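Local atomic coordinates of fructose-bisphosphate aldolase (Thermus caldophilus, PDB entry 2FJK), a protein that belongs to the class II fructose-bisphosphate aldolase family, enzymes with a TIM-barrel fold, and is modelled here with bound 1,3-dihydroxyacetonephosphate. Residues 220-223 with 227-230; 20-25 with 290-295. One frame throughout, in Å; residues are numbered along the deposited sequence.

Interaction 1. Residues 220-223 with 227-230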
# COMPACT_ATOMS: atom_id res chain seq x y z
N ARG A 220 -3.03 -39.77 -9.21
CA ARG A 220 -3.89 -38.81 -9.91
C ARG A 220 -3.02 -38.09 -10.94
O ARG A 220 -3.44 -37.82 -12.06
CB ARG A 220 -4.46 -37.81 -8.91
CG ARG A 220 -5.51 -36.88 -9.46
CD ARG A 220 -5.96 -35.93 -8.37
NE ARG A 220 -7.26 -35.32 -8.64
CZ ARG A 220 -7.51 -34.47 -9.62
NH1 ARG A 220 -6.53 -34.10 -10.43
NH2 ARG A 220 -8.73 -33.97 -9.78
N PHE A 221 -1.79 -37.78 -10.54
CA PHE A 221 -0.83 -37.09 -11.40
C PHE A 221 -0.48 -37.98 -12.59
O PHE A 221 -0.49 -37.53 -13.74
CB PHE A 221 0.43 -36.76 -10.59
CG PHE A 221 1.50 -36.08 -11.39
CD1 PHE A 221 1.27 -34.86 -12.01
CD2 PHE A 221 2.76 -36.67 -11.52
CE1 PHE A 221 2.26 -34.23 -12.75
CE2 PHE A 221 3.76 -36.05 -12.26
CZ PHE A 221 3.51 -34.83 -12.87
N ARG A 222 -0.18 -39.25 -12.31
CA ARG A 222 0.16 -40.19 -13.37
C ARG A 222 -1.04 -40.40 -14.27
O ARG A 222 -0.91 -40.46 -15.48
CB ARG A 222 0.62 -41.53 -12.78
CG ARG A 222 1.70 -41.41 -11.72
CD ARG A 222 2.37 -42.75 -11.43
NE ARG A 222 3.67 -42.84 -12.08
CZ ARG A 222 3.86 -42.79 -13.40
NH1 ARG A 222 2.82 -42.68 -14.22
NH2 ARG A 222 5.08 -42.83 -13.90
N ALA A 223 -2.23 -40.50 -13.66
CA ALA A 223 -3.46 -40.70 -14.42
C ALA A 223 -3.69 -39.60 -15.46
O ALA A 223 -4.33 -39.83 -16.49
CB ALA A 223 -4.65 -40.78 -13.46
N GLU A 227 4.05 -39.50 -15.33
CA GLU A 227 5.49 -39.64 -15.12
C GLU A 227 6.09 -39.08 -13.83
O GLU A 227 6.47 -37.91 -13.74
CB GLU A 227 6.27 -39.12 -16.32
CG GLU A 227 6.22 -40.08 -17.49
CD GLU A 227 7.34 -39.87 -18.47
OE1 GLU A 227 8.50 -39.69 -18.03
OE2 GLU A 227 7.07 -39.91 -19.69
N ILE A 228 6.16 -39.97 -12.84
CA ILE A 228 6.72 -39.69 -11.53
C ILE A 228 7.14 -41.07 -11.00
O ILE A 228 6.51 -42.07 -11.33
CB ILE A 228 5.67 -39.06 -10.57
CG1 ILE A 228 6.36 -38.61 -9.28
CG2 ILE A 228 4.57 -40.07 -10.27
CD1 ILE A 228 5.45 -37.86 -8.32
N GLY A 229 8.20 -41.12 -10.21
CA GLY A 229 8.66 -42.41 -9.72
C GLY A 229 7.99 -42.92 -8.45
O GLY A 229 6.79 -42.69 -8.22
N GLU A 230 8.75 -43.63 -7.63
CA GLU A 230 8.24 -44.15 -6.38
C GLU A 230 8.18 -43.00 -5.39
O GLU A 230 8.97 -42.93 -4.45
CB GLU A 230 9.14 -45.24 -5.82
CG GLU A 230 9.25 -46.49 -6.67
CD GLU A 230 9.85 -47.64 -5.89
OE1 GLU A 230 9.21 -48.10 -4.92
OE2 GLU A 230 10.97 -48.07 -6.24

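Interaction 2. Residues 20-25 with 290-295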
# COMPACT_ATOMS: atom_id res chain seq x y z
N GLY A 20 1.31 -24.48 9.82
CA GLY A 20 1.82 -24.77 8.49
C GLY A 20 2.45 -23.59 7.76
O GLY A 20 1.94 -22.47 7.80
N ALA A 21 3.58 -23.85 7.11
CA ALA A 21 4.26 -22.84 6.31
C ALA A 21 4.06 -23.40 4.91
O ALA A 21 4.33 -24.58 4.67
CB ALA A 21 5.75 -22.77 6.67
N PHE A 22 3.57 -22.57 4.01
CA PHE A 22 3.32 -23.02 2.65
C PHE A 22 3.98 -22.13 1.61
O PHE A 22 3.84 -20.90 1.64
CB PHE A 22 1.81 -23.09 2.40
CG PHE A 22 1.06 -23.91 3.40
CD1 PHE A 22 0.69 -23.38 4.63
CD2 PHE A 22 0.74 -25.24 3.13
CE1 PHE A 22 0.00 -24.14 5.57
CE2 PHE A 22 0.06 -26.02 4.06
CZ PHE A 22 -0.32 -25.46 5.29
N ASN A 23 4.70 -22.76 0.69
CA ASN A 23 5.40 -22.04 -0.36
C ASN A 23 4.44 -21.53 -1.41
O ASN A 23 3.48 -22.22 -1.77
CB ASN A 23 6.45 -22.95 -1.01
CG ASN A 23 7.60 -23.22 -0.10
OD1 ASN A 23 8.55 -22.42 -0.02
ND2 ASN A 23 7.53 -24.32 0.63
N THR A 24 4.70 -20.32 -1.88
CA THR A 24 3.86 -19.68 -2.88
C THR A 24 4.76 -19.08 -3.94
O THR A 24 5.87 -18.65 -3.62
CB THR A 24 3.07 -18.49 -2.33
OG1 THR A 24 2.51 -18.83 -1.06
CG2 THR A 24 1.97 -18.11 -3.31
N ASN A 25 4.27 -19.01 -5.16
CA ASN A 25 5.02 -18.43 -6.26
C ASN A 25 4.19 -17.46 -7.10
O ASN A 25 4.73 -16.75 -7.94
CB ASN A 25 5.61 -19.55 -7.11
CG ASN A 25 6.88 -20.13 -6.50
OD1 ASN A 25 7.97 -19.59 -6.69
ND2 ASN A 25 6.75 -21.22 -5.74
N GLU A 290 -7.50 -27.22 -0.90
CA GLU A 290 -7.94 -28.42 -0.18
C GLU A 290 -6.75 -29.12 0.47
O GLU A 290 -6.87 -29.66 1.57
CB GLU A 290 -8.67 -29.37 -1.13
CG GLU A 290 -10.00 -28.81 -1.65
CD GLU A 290 -10.90 -28.32 -0.52
OE1 GLU A 290 -11.25 -29.13 0.36
OE2 GLU A 290 -11.25 -27.12 -0.51
N VAL A 291 -5.61 -29.10 -0.21
CA VAL A 291 -4.42 -29.73 0.34
C VAL A 291 -4.02 -28.98 1.60
O VAL A 291 -3.75 -29.59 2.64
CB VAL A 291 -3.23 -29.69 -0.65
CG1 VAL A 291 -1.92 -30.04 0.08
CG2 VAL A 291 -3.48 -30.67 -1.79
N VAL A 292 -3.98 -27.65 1.50
CA VAL A 292 -3.60 -26.84 2.65
C VAL A 292 -4.51 -27.12 3.84
O VAL A 292 -4.03 -27.27 4.97
CB VAL A 292 -3.64 -25.34 2.32
CG1 VAL A 292 -3.32 -24.52 3.58
CG2 VAL A 292 -2.64 -25.02 1.20
N LYS A 293 -5.81 -27.18 3.59
CA LYS A 293 -6.78 -27.43 4.65
C LYS A 293 -6.48 -28.73 5.38
O LYS A 293 -6.30 -28.72 6.60
CB LYS A 293 -8.21 -27.45 4.08
CG LYS A 293 -8.76 -26.06 3.80
CD LYS A 293 -10.03 -26.09 2.97
CE LYS A 293 -11.15 -26.87 3.65
NZ LYS A 293 -12.33 -27.03 2.75
N SER A 294 -6.40 -29.84 4.65
CA SER A 294 -6.11 -31.12 5.30
C SER A 294 -4.78 -31.03 6.05
O SER A 294 -4.62 -31.61 7.14
CB SER A 294 -6.10 -32.26 4.27
OG SER A 294 -5.11 -32.08 3.28
N ARG A 295 -3.84 -30.29 5.48
CA ARG A 295 -2.53 -30.09 6.09
C ARG A 295 -2.72 -29.45 7.47
O ARG A 295 -2.10 -29.87 8.45
CB ARG A 295 -1.70 -29.16 5.20
CG ARG A 295 -0.23 -29.39 5.27
CD ARG A 295 0.10 -30.81 4.85
NE ARG A 295 1.54 -31.00 4.88
CZ ARG A 295 2.13 -32.18 5.03
NH1 ARG A 295 1.42 -33.29 5.16
NH2 ARG A 295 3.45 -32.23 5.05

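Interaction 1. Residues 220-223 with 227-230
R222 clasps the backbone carbonyl oxygen of I228 along one side of its guanidinium group. NE and NH2 of R222 each donate to I228 O, both at 3.0 Å. Both bonds are bent, with N-H...O angles near 139°. One donor comes from above the carbonyl plane and the other from below, and the oxygen lies a little out of the guanidinium plane. This fork probably limits the rotation of the guanidinium group. One face of the group is turned to the backbone N atoms of E227 and I228. The R222 chain bends at chi3 (102°), which brings the group round to the loop. Before the bend, CG of R222 lies 3.5 Å from CG2 of I228.

F221 adds an aromatic edge. Its CG is anti to the backbone N, and the ring meets the loop with its edge. CD2 of F221 is 3.9 Å from CB of I228, and CE2 of F221 is 3.6 Å from the carbonyl O of E227. The carboxylate of E227 turns elsewhere and pairs with K273 of the second subunit.

The contact folds the loop after helix 215-223 back onto the last turn of that helix. F221 also packs on helix 254-270, at L258, T261 and R265, and on P272 of the second subunit.

Interaction 2. Residues 20-25 with 290-295
F22 and V292 meet in a CH-pi contact. CG1 of V292 sits over one face of the F22 ring, 3.8 Å from its centroid and 19° off the ring normal. It is shifted toward the rim, so its closest ring atom is CZ of F22, at 3.6 Å. The other methyl, CG2 of V292, is 3.9 Å from CD2 of F22. CG1 of V292 is anti to the backbone N, with CG2 beside that N, and both methyls thus reach the ring.

R295 comes to the edge of the same ring with the start of its chain. CG of R295 is 3.6 Å from CE2 of F22, and CB of R295 also lies at the ring edge, in its plane. The chain then bends at chi2 (59°) and carries the guanidinium beyond the ring, its plane 70° from that of the ring. The contact with F22 is made by CB and CG of R295. The polar end is held elsewhere: NE of R295 donates to OG1 of T252, a residue of the ligand pocket. No hydrogen bond joins the two segments; the contact is apolar and buried.

The helix is held by its own bonds. V291 O accepts both R295 N, at 2.9 Å, and OG of S294, also at 2.9 Å. On the strand side, N23 follows F22 and touches the bound 1,3-dihydroxyacetonephosphate.

Strand 19-23 is an inner strand of the parallel barrel sheet, where backbone bonds tie F22 to strand 44-47 and A21 to strand 247-252. F22 and V292 also pack on L256 of helix 254-270. The contact thus lays helix 277-299 against the barrel wall.

How the interactions relate
Interactions 1 and 2 do not touch. Their centres are about 21 Å apart and their nearest atoms about 9 Å apart. Interaction 1 is a local, partly buried contact between a helix end and the following loop; its centre lies about 23 Å from the centre of the chain. Interaction 2 joins distant parts of the sequence, and its centre is about 9 Å from that of the chain. Both contacts rest on helix 254-270. Only interaction 2 includes a residue of the ligand pocket, N23; interaction 1 lies farther off. The side chain of R295 is about 7 Å from the bound 1,3-dihydroxyacetonephosphate, and that of I228 about 11 Å.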